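Local coordinates for protease Do-like 2, chloroplastic (Arabidopsis thaliana, PDB 4FLN), which acts as a chloroplast serine protease that makes the primary cut in the photodamaged D1 protein of photosystem II, at residues T56-D61 and Q69-S74; L255-Q260 and R282-T287; H359-H364 and L383-I388; P370-V375 and E498-L503. One frame throughout, in Å; residues are numbered along the deposited sequence.

From the N terminus, contact 1 closes first, across a seven-residue loop between the first two strands of the N-terminal protease barrel. Contact 2 follows further along the chain, pairing two strands of the first PDZ domain around a 21-residue excursion; it lies on the opposite side of the chain's centre from contact 1. Contacts 3 and 4 cross: H359-H364 and P370-V375 come in turn, then L383-I388, and E498-L503 closes the last loop from 123 residues away. Contact 3 joins the chain leaving the first PDZ domain to a helix of the second, and contact 4 ties the C-terminal tail to that domain. P60 packs on P370, linking contacts 1 and 4.

Contact 1 (T56-D61 and Q69-S74); sequences THTAPD and QRQFTS
H57 and F72 face each other on neighbouring antiparallel strands of a β-hairpin that begins the first β-barrel of the chymotrypsin-like protease domain. H57 N gives F72 O a nearly straight bond (2.7 Å, 174°), while the return bond from F72 N to H57 O is weak (3.3 Å). Both side chains leave on the same side of the sheet. H57 lays its CB over a face of the F72 ring, 4.0 Å from the centroid and off-centre, as a CH-pi contact. The two rings are nearly parallel, planes 23° apart, but slid until they barely overlap. With CG turned beside the backbone N (chi1 -60°), the imidazole reaches past F72, where NE2 pairs with S74 OG at 3.1 Å and ND1 with E94 O. Putting an alanine here would keep the CB over F72 but is likely to leave both E94 O and S74 OG without their ring partner. S74 in turn lies about 7 Å, side chain to side chain, from H91, probably the charge-relay histidine. On the other face T56 CG2 packs against the extended Q71, whose OE1 bonds Y493 of the second subunit. Past T58 the arms part: one water touches H57 O, A59 N and R70 O, and beyond it Q69 N reaches A59 O at 2.6 Å.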
# COMPACT_ATOMS: atom_id res chain seq x y z
N THR B 56 20.77 15.49 23.78
CA THR B 56 21.18 14.15 23.39
C THR B 56 20.37 13.14 24.19
O THR B 56 20.29 13.23 25.41
CB THR B 56 22.68 13.96 23.64
OG1 THR B 56 23.41 14.84 22.79
CG2 THR B 56 23.08 12.54 23.35
N HIS B 57 19.78 12.18 23.49
CA HIS B 57 18.85 11.24 24.12
C HIS B 57 19.39 9.81 24.16
O HIS B 57 19.60 9.21 23.11
CB HIS B 57 17.51 11.23 23.38
CG HIS B 57 16.83 12.56 23.37
ND1 HIS B 57 15.93 12.94 24.35
CD2 HIS B 57 16.92 13.61 22.52
CE1 HIS B 57 15.50 14.16 24.09
NE2 HIS B 57 16.08 14.59 22.99
N THR B 58 19.60 9.28 25.35
CA THR B 58 19.82 7.85 25.48
C THR B 58 18.70 7.21 26.27
O THR B 58 18.66 7.32 27.49
CB THR B 58 21.14 7.54 26.20
OG1 THR B 58 22.19 8.36 25.68
CG2 THR B 58 21.49 6.06 26.04
N ALA B 59 17.81 6.51 25.58
CA ALA B 59 16.73 5.80 26.24
C ALA B 59 17.18 4.38 26.53
O ALA B 59 18.08 3.87 25.88
CB ALA B 59 15.50 5.81 25.37
N PRO B 60 16.55 3.73 27.52
CA PRO B 60 16.79 2.31 27.78
C PRO B 60 15.97 1.47 26.81
O PRO B 60 14.92 1.91 26.37
CB PRO B 60 16.24 2.13 29.19
CG PRO B 60 15.11 3.08 29.25
CD PRO B 60 15.52 4.28 28.42
N ASP B 61 16.45 0.28 26.49
CA ASP B 61 15.66 -0.66 25.70
C ASP B 61 14.85 -1.47 26.71
O ASP B 61 15.40 -2.00 27.66
CB ASP B 61 16.61 -1.57 24.90
CG ASP B 61 15.88 -2.63 24.09
OD1 ASP B 61 15.74 -2.45 22.87
OD2 ASP B 61 15.47 -3.66 24.67
N GLN B 69 18.87 2.08 24.20
CA GLN B 69 18.59 2.31 22.79
C GLN B 69 19.69 3.18 22.17
O GLN B 69 20.61 3.62 22.86
CB GLN B 69 17.24 2.99 22.62
CG GLN B 69 16.07 2.14 23.07
CD GLN B 69 14.75 2.69 22.62
OE1 GLN B 69 14.63 3.88 22.31
NE2 GLN B 69 13.74 1.83 22.55
N ARG B 70 19.56 3.43 20.88
CA ARG B 70 20.59 4.16 20.14
C ARG B 70 20.59 5.67 20.45
O ARG B 70 19.54 6.32 20.38
CB ARG B 70 20.42 3.92 18.65
CG ARG B 70 21.70 4.01 17.86
CD ARG B 70 21.43 3.86 16.38
NE ARG B 70 22.66 3.76 15.62
CZ ARG B 70 23.27 2.61 15.34
NH1 ARG B 70 22.75 1.46 15.77
NH2 ARG B 70 24.39 2.61 14.64
N GLN B 71 21.76 6.21 20.76
CA GLN B 71 21.91 7.63 21.11
C GLN B 71 21.72 8.56 19.91
O GLN B 71 22.42 8.45 18.91
CB GLN B 71 23.28 7.90 21.74
CG GLN B 71 23.49 9.36 22.11
CD GLN B 71 24.82 9.62 22.83
OE1 GLN B 71 24.86 9.82 24.04
NE2 GLN B 71 25.90 9.65 22.06
N PHE B 72 20.79 9.50 20.04
CA PHE B 72 20.57 10.52 19.01
C PHE B 72 20.42 11.93 19.58
O PHE B 72 20.23 12.12 20.78
CB PHE B 72 19.35 10.16 18.16
CG PHE B 72 18.04 10.23 18.89
CD1 PHE B 72 17.68 9.24 19.79
CD2 PHE B 72 17.16 11.28 18.67
CE1 PHE B 72 16.47 9.29 20.46
CE2 PHE B 72 15.95 11.33 19.34
CZ PHE B 72 15.61 10.33 20.24
N THR B 73 20.51 12.93 18.70
CA THR B 73 20.33 14.31 19.13
C THR B 73 19.11 14.93 18.44
O THR B 73 18.88 14.71 17.25
CB THR B 73 21.59 15.16 18.89
OG1 THR B 73 22.74 14.48 19.41
CG2 THR B 73 21.46 16.52 19.59
N SER B 74 18.33 15.69 19.21
CA SER B 74 17.13 16.34 18.71
C SER B 74 17.11 17.80 19.14
O SER B 74 17.88 18.20 20.02
CB SER B 74 15.88 15.65 19.25
OG SER B 74 15.48 16.24 20.47
O HOH W 1 17.70 7.21 22.95

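Contact 2 (L255-Q260 and R282-T287); sequences LGVLLQ and RRVEPT
Strands 257-260 and 282-284 run antiparallel, their axes 4.5 Å apart at closest and 168° between directions, and L258 faces both R282 and R283 in a classic β-bulge. L258 O takes R282 N at 2.7 Å and, more weakly, R283 N at 3.3 Å; L258 N returns a bond to R283 O, and E285 N extends the ladder to G256 O (2.9 Å). On one face V257 CG2 meets V284 CG1 at 3.6 Å. On the other, the L258 and R283 side chains touch through their CB atoms, 3.6 Å apart, before R283 swings off to a salt bridge with E296. R282 bends at chi2 and chi3, which brings its CG to 3.6 Å from Q260 CB and its CD alongside Q260 OE1. The guanidinium and amide planes stand 86° apart and share no bond; Q260 NE2 is held instead by V474 O of the third subunit. If R282 were an alanine, Q260 CB would probably lose the methylenes of R282 lying against it, and N472 of the third subunit one of the two arginines packed on it. Outside this pair E285 bridges to R357. The backbones of L255, V257 and L259 bond to a bound peptide, so strand 257-261 lies between strand 279-284 and the ligand, as the peptide-binding edge strand of a PDZ domain does.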
# COMPACT_ATOMS: atom_id res chain seq x y z
N LEU B 255 -9.71 12.01 40.92
CA LEU B 255 -10.73 11.68 41.89
C LEU B 255 -10.81 10.18 42.12
O LEU B 255 -11.44 9.74 43.08
CB LEU B 255 -12.08 12.20 41.41
CG LEU B 255 -13.29 11.90 42.30
CD1 LEU B 255 -13.04 12.30 43.77
CD2 LEU B 255 -14.53 12.58 41.73
N GLY B 256 -10.20 9.41 41.22
CA GLY B 256 -10.14 7.97 41.32
C GLY B 256 -11.44 7.23 41.06
O GLY B 256 -11.71 6.19 41.68
N VAL B 257 -12.23 7.72 40.12
CA VAL B 257 -13.60 7.24 39.95
C VAL B 257 -14.00 7.10 38.47
O VAL B 257 -13.51 7.84 37.62
CB VAL B 257 -14.58 8.18 40.74
CG1 VAL B 257 -15.76 8.61 39.91
CG2 VAL B 257 -15.01 7.51 42.02
N LEU B 258 -14.88 6.14 38.17
CA LEU B 258 -15.34 5.88 36.80
C LEU B 258 -16.81 6.28 36.64
O LEU B 258 -17.70 5.63 37.17
CB LEU B 258 -15.17 4.39 36.48
CG LEU B 258 -15.09 3.84 35.05
CD1 LEU B 258 -16.21 2.83 34.79
CD2 LEU B 258 -15.09 4.94 34.02
N LEU B 259 -17.05 7.34 35.87
CA LEU B 259 -18.37 8.01 35.80
C LEU B 259 -19.24 7.68 34.58
O LEU B 259 -18.76 7.47 33.47
CB LEU B 259 -18.19 9.53 35.87
CG LEU B 259 -17.44 10.02 37.10
CD1 LEU B 259 -17.07 11.47 36.94
CD2 LEU B 259 -18.28 9.79 38.36
N GLN B 260 -20.54 7.66 34.81
CA GLN B 260 -21.49 7.51 33.72
C GLN B 260 -22.37 8.76 33.63
O GLN B 260 -22.86 9.25 34.65
CB GLN B 260 -22.35 6.25 33.92
CG GLN B 260 -23.29 5.96 32.78
CD GLN B 260 -24.08 4.66 32.96
OE1 GLN B 260 -23.52 3.62 33.34
NE2 GLN B 260 -25.38 4.72 32.67
N ARG B 282 -19.71 4.56 38.60
CA ARG B 282 -19.68 3.18 38.14
C ARG B 282 -18.61 2.29 38.79
O ARG B 282 -18.83 1.11 39.02
CB ARG B 282 -19.58 3.13 36.62
CG ARG B 282 -20.80 3.73 35.92
CD ARG B 282 -22.04 2.84 36.07
NE ARG B 282 -22.59 2.89 37.42
CZ ARG B 282 -23.29 1.91 37.97
NH1 ARG B 282 -23.52 0.80 37.30
NH2 ARG B 282 -23.75 2.04 39.21
N ARG B 283 -17.45 2.88 39.05
CA ARG B 283 -16.33 2.14 39.63
C ARG B 283 -15.42 3.10 40.38
O ARG B 283 -15.36 4.29 40.06
CB ARG B 283 -15.54 1.41 38.54
CG ARG B 283 -15.35 -0.07 38.79
CD ARG B 283 -16.40 -0.91 38.07
NE ARG B 283 -17.05 -1.88 38.95
CZ ARG B 283 -16.69 -3.16 39.08
NH1 ARG B 283 -15.65 -3.63 38.40
NH2 ARG B 283 -17.36 -3.95 39.89
N VAL B 284 -14.71 2.58 41.37
CA VAL B 284 -13.73 3.35 42.13
C VAL B 284 -12.39 2.63 42.12
O VAL B 284 -12.33 1.40 42.09
CB VAL B 284 -14.18 3.51 43.59
CG1 VAL B 284 -15.45 4.32 43.67
CG2 VAL B 284 -14.41 2.16 44.23
N GLU B 285 -11.31 3.40 42.12
CA GLU B 285 -9.97 2.82 42.24
C GLU B 285 -9.63 2.46 43.69
O GLU B 285 -9.66 3.31 44.58
CB GLU B 285 -8.92 3.77 41.68
CG GLU B 285 -8.74 3.67 40.18
CD GLU B 285 -7.76 4.70 39.65
OE1 GLU B 285 -6.63 4.79 40.19
OE2 GLU B 285 -8.13 5.44 38.71
N PRO B 286 -9.28 1.19 43.92
CA PRO B 286 -8.94 0.68 45.26
C PRO B 286 -7.79 1.41 45.93
O PRO B 286 -7.74 1.40 47.15
CB PRO B 286 -8.54 -0.77 44.98
CG PRO B 286 -9.25 -1.12 43.72
CD PRO B 286 -9.23 0.14 42.90
N THR B 287 -6.88 2.02 45.17
CA THR B 287 -5.76 2.70 45.81
C THR B 287 -6.04 4.15 46.12
O THR B 287 -5.20 4.83 46.70
CB THR B 287 -4.43 2.63 44.99
OG1 THR B 287 -4.49 3.51 43.87
CG2 THR B 287 -4.14 1.19 44.56

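Contact 3 (H359-H364 and L383-I388); sequences HLVPYH and LSEPLI
E385 N points almost straight at P362 O, 3.0 Å away with 178° at the hydrogen, fastening the loop to the first turn of helix 385-391. The E385 side chain runs alongside Y363, and its bend at chi2 (71°) lays the carboxylate over the ring. E385 OE1 sits 3.7 Å above the centre of the Y363 ring, the ring and carboxylate planes only 23° apart. E385 CG lies 3.4 Å from Y363 CE1. A negative oxygen over an aromatic face is not favourable by itself; the salt bridge from OE2 to R405 probably offsets it and fixes the group's rotation. V361 points toward the helix, its side chain crossing that of E385 at about a right angle: CG1 packs on S384 CA, and CG2 meets L383 CD1 at 3.8 Å. One water joins L360 O to L383 O, bridging the two backbones. The P386 ring comes against Y363 O, with CG 3.6 Å from it. S384 OG receives a weak bond from L387 N, 3.3 Å long. This is an N-capped helix of the second PDZ domain, its first turn bonded to the chain that arrives from the first.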
# COMPACT_ATOMS: atom_id res chain seq x y z
N HIS B 359 -0.87 3.92 38.19
CA HIS B 359 -0.96 3.12 36.97
C HIS B 359 -0.32 1.74 37.13
O HIS B 359 0.89 1.62 37.24
CB HIS B 359 -0.26 3.85 35.83
CG HIS B 359 -1.01 5.03 35.32
ND1 HIS B 359 -2.05 4.91 34.41
CD2 HIS B 359 -0.87 6.36 35.56
CE1 HIS B 359 -2.52 6.11 34.13
NE2 HIS B 359 -1.82 7.01 34.81
N LEU B 360 -1.14 0.70 37.11
CA LEU B 360 -0.65 -0.66 37.28
C LEU B 360 0.40 -0.98 36.23
O LEU B 360 1.46 -1.53 36.52
CB LEU B 360 -1.81 -1.65 37.20
CG LEU B 360 -1.41 -3.12 37.15
CD1 LEU B 360 -0.59 -3.47 38.38
CD2 LEU B 360 -2.65 -4.01 37.03
N VAL B 361 0.09 -0.63 34.99
CA VAL B 361 1.04 -0.70 33.90
C VAL B 361 1.39 0.74 33.57
O VAL B 361 0.62 1.44 32.92
CB VAL B 361 0.40 -1.37 32.67
CG1 VAL B 361 1.33 -1.30 31.47
CG2 VAL B 361 -0.00 -2.80 32.98
N PRO B 362 2.58 1.19 34.01
CA PRO B 362 2.94 2.61 33.92
C PRO B 362 3.30 3.05 32.51
O PRO B 362 3.79 2.25 31.72
CB PRO B 362 4.17 2.70 34.83
CG PRO B 362 4.77 1.36 34.78
CD PRO B 362 3.60 0.40 34.71
N TYR B 363 3.02 4.31 32.20
CA TYR B 363 3.51 4.92 30.96
C TYR B 363 4.94 5.46 31.10
O TYR B 363 5.70 5.43 30.14
CB TYR B 363 2.56 6.03 30.50
CG TYR B 363 1.21 5.52 30.05
CD1 TYR B 363 0.95 5.30 28.70
CD2 TYR B 363 0.20 5.24 30.97
CE1 TYR B 363 -0.29 4.83 28.28
CE2 TYR B 363 -1.04 4.77 30.55
CZ TYR B 363 -1.27 4.56 29.21
OH TYR B 363 -2.49 4.09 28.78
N HIS B 364 5.26 5.98 32.28
CA HIS B 364 6.47 6.78 32.46
C HIS B 364 7.76 6.10 32.99
O HIS B 364 8.84 6.68 32.90
CB HIS B 364 6.12 8.04 33.28
CG HIS B 364 7.29 8.65 34.00
ND1 HIS B 364 8.47 8.97 33.37
CD2 HIS B 364 7.44 9.02 35.30
CE1 HIS B 364 9.31 9.50 34.25
NE2 HIS B 364 8.70 9.54 35.43
N LEU B 383 5.64 -5.27 33.38
CA LEU B 383 4.96 -4.88 32.17
C LEU B 383 4.83 -3.37 32.21
O LEU B 383 4.47 -2.79 33.25
CB LEU B 383 3.58 -5.54 32.12
CG LEU B 383 2.90 -5.95 30.81
CD1 LEU B 383 1.44 -5.57 30.88
CD2 LEU B 383 3.55 -5.35 29.58
N SER B 384 5.14 -2.71 31.10
CA SER B 384 5.00 -1.27 31.01
C SER B 384 4.52 -0.90 29.62
O SER B 384 4.61 -1.70 28.69
CB SER B 384 6.32 -0.56 31.34
OG SER B 384 7.29 -0.76 30.32
N GLU B 385 4.00 0.31 29.45
CA GLU B 385 3.54 0.71 28.14
C GLU B 385 4.67 0.73 27.10
O GLU B 385 4.53 0.17 26.01
CB GLU B 385 2.79 2.04 28.21
CG GLU B 385 1.38 1.96 27.64
CD GLU B 385 0.42 1.15 28.52
OE1 GLU B 385 0.47 1.30 29.76
OE2 GLU B 385 -0.38 0.37 27.96
N PRO B 386 5.81 1.36 27.44
CA PRO B 386 6.97 1.35 26.54
C PRO B 386 7.35 -0.05 26.09
O PRO B 386 7.63 -0.24 24.90
CB PRO B 386 8.08 1.93 27.41
CG PRO B 386 7.38 2.80 28.38
CD PRO B 386 6.07 2.12 28.67
N LEU B 387 7.35 -1.03 27.00
CA LEU B 387 7.67 -2.41 26.62
C LEU B 387 6.70 -2.92 25.55
O LEU B 387 7.11 -3.47 24.54
CB LEU B 387 7.65 -3.33 27.85
CG LEU B 387 7.98 -4.81 27.59
CD1 LEU B 387 9.22 -4.90 26.75
CD2 LEU B 387 8.17 -5.56 28.91
N ILE B 388 5.41 -2.75 25.81
CA ILE B 388 4.37 -3.05 24.85
C ILE B 388 4.64 -2.33 23.53
O ILE B 388 4.71 -2.97 22.48
CB ILE B 388 2.99 -2.63 25.41
CG1 ILE B 388 2.69 -3.40 26.70
CG2 ILE B 388 1.89 -2.85 24.38
CD1 ILE B 388 1.38 -3.04 27.33
O HOH W 2 3.00 -3.50 35.68

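Contact 4 (P370-V375 and E498-L503); sequences PSYIIV and ERSADL
Y372 and S500 lie at the tight end of this contact, where the C-terminal tail runs along edge strand 373-375 of the second PDZ domain before a short 3-10 turn, 501-503. Y372 N bonds S500 OG at 3.0 Å, and S500 N returns a weak bond to Y372 O. The tyrosine ring, turned between its backbone N and carbonyl carbon (chi1 79°), lies over the R499-S500 peptide, with R499 C 3.6 Å above one face toward the rim and S500 CB near CD2. Its hydroxyl bonds S497 O, and W66 meets the ring edge-to-face. I373 and R499 run side by side, pointing the same way, I373 CD1 resting over one face of the guanidinium, whose NH2 forms a salt bridge with D458. L503 CD1 fills in against I373 CB at 4.0 Å and touches Y372 O. The other end, at I374 and E498, is looser. I374 N reaches E498 O at 2.9 Å with a bent 135° at the hydrogen, and the E498 side chain sets off away from the strand and lies at the partly exposed margin. Back at the tight end, D502 is gripped by two hydroxyls that come in over opposite faces of the carboxylate, each well out of its plane: S371 OG donates to D502 OD1 at 2.8 Å, and S500 OG to D502 OD2 at 3.2 Å.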
# COMPACT_ATOMS: atom_id res chain seq x y z
N PRO B 370 14.50 0.33 33.58
CA PRO B 370 13.48 -0.62 34.03
C PRO B 370 14.10 -1.80 34.75
O PRO B 370 15.20 -2.24 34.41
CB PRO B 370 12.84 -1.08 32.72
CG PRO B 370 13.91 -0.94 31.72
CD PRO B 370 14.74 0.24 32.13
N SER B 371 13.40 -2.29 35.76
CA SER B 371 13.91 -3.37 36.59
C SER B 371 13.92 -4.68 35.83
O SER B 371 13.09 -4.91 34.94
CB SER B 371 13.04 -3.52 37.82
OG SER B 371 12.77 -2.25 38.38
N TYR B 372 14.89 -5.53 36.15
CA TYR B 372 14.90 -6.88 35.62
C TYR B 372 15.64 -7.84 36.54
O TYR B 372 16.55 -7.45 37.25
CB TYR B 372 15.46 -6.91 34.19
CG TYR B 372 16.96 -6.83 34.07
CD1 TYR B 372 17.72 -7.99 33.93
CD2 TYR B 372 17.62 -5.61 34.07
CE1 TYR B 372 19.09 -7.93 33.80
CE2 TYR B 372 18.99 -5.54 33.94
CZ TYR B 372 19.73 -6.70 33.81
OH TYR B 372 21.09 -6.64 33.68
N ILE B 373 15.21 -9.10 36.52
CA ILE B 373 15.91 -10.16 37.23
C ILE B 373 15.88 -11.43 36.39
O ILE B 373 14.88 -11.73 35.73
CB ILE B 373 15.31 -10.38 38.65
CG1 ILE B 373 16.06 -11.48 39.39
CG2 ILE B 373 13.83 -10.70 38.57
CD1 ILE B 373 15.66 -11.61 40.85
N ILE B 374 16.99 -12.16 36.38
CA ILE B 374 17.12 -13.37 35.56
C ILE B 374 17.43 -14.59 36.42
O ILE B 374 18.41 -14.61 37.17
CB ILE B 374 18.23 -13.21 34.51
CG1 ILE B 374 18.07 -11.89 33.76
CG2 ILE B 374 18.21 -14.36 33.51
CD1 ILE B 374 19.08 -11.68 32.66
N VAL B 375 16.58 -15.61 36.33
CA VAL B 375 16.79 -16.85 37.05
C VAL B 375 16.80 -18.02 36.09
O VAL B 375 15.84 -18.23 35.35
CB VAL B 375 15.69 -17.12 38.09
CG1 VAL B 375 16.21 -18.03 39.18
CG2 VAL B 375 15.18 -15.82 38.68
N GLU B 498 22.84 -10.18 36.56
CA GLU B 498 21.63 -10.96 36.73
C GLU B 498 20.45 -10.05 37.03
O GLU B 498 19.29 -10.40 36.78
CB GLU B 498 21.79 -11.95 37.87
CG GLU B 498 21.96 -11.30 39.22
CD GLU B 498 21.07 -11.91 40.28
OE1 GLU B 498 20.84 -11.26 41.31
OE2 GLU B 498 20.59 -13.05 40.07
N ARG B 499 20.76 -8.88 37.57
CA ARG B 499 19.75 -7.94 38.03
C ARG B 499 19.96 -6.57 37.42
O ARG B 499 20.91 -6.33 36.68
CB ARG B 499 19.84 -7.75 39.55
CG ARG B 499 19.21 -8.81 40.39
CD ARG B 499 19.47 -8.55 41.86
NE ARG B 499 19.63 -9.81 42.59
CZ ARG B 499 18.76 -10.28 43.48
NH1 ARG B 499 17.66 -9.60 43.77
NH2 ARG B 499 19.00 -11.44 44.08
N SER B 500 19.05 -5.68 37.78
CA SER B 500 19.25 -4.25 37.66
C SER B 500 19.43 -3.79 39.10
O SER B 500 18.86 -4.39 40.01
CB SER B 500 18.04 -3.59 37.01
OG SER B 500 16.85 -3.93 37.70
N ALA B 501 20.22 -2.75 39.30
CA ALA B 501 20.68 -2.35 40.63
C ALA B 501 19.59 -2.25 41.71
O ALA B 501 19.80 -2.67 42.86
CB ALA B 501 21.44 -1.04 40.53
N ASP B 502 18.43 -1.70 41.36
CA ASP B 502 17.35 -1.45 42.31
C ASP B 502 16.85 -2.70 43.04
O ASP B 502 16.18 -2.59 44.07
CB ASP B 502 16.17 -0.78 41.60
CG ASP B 502 15.84 -1.44 40.28
OD1 ASP B 502 14.87 -2.22 40.23
OD2 ASP B 502 16.55 -1.18 39.29
N LEU B 503 17.15 -3.88 42.50
CA LEU B 503 16.70 -5.13 43.10
C LEU B 503 17.77 -5.78 44.00
O LEU B 503 17.56 -6.87 44.55
CB LEU B 503 16.22 -6.11 42.02
CG LEU B 503 15.16 -5.61 41.02
CD1 LEU B 503 14.84 -6.67 39.96
CD2 LEU B 503 13.89 -5.14 41.72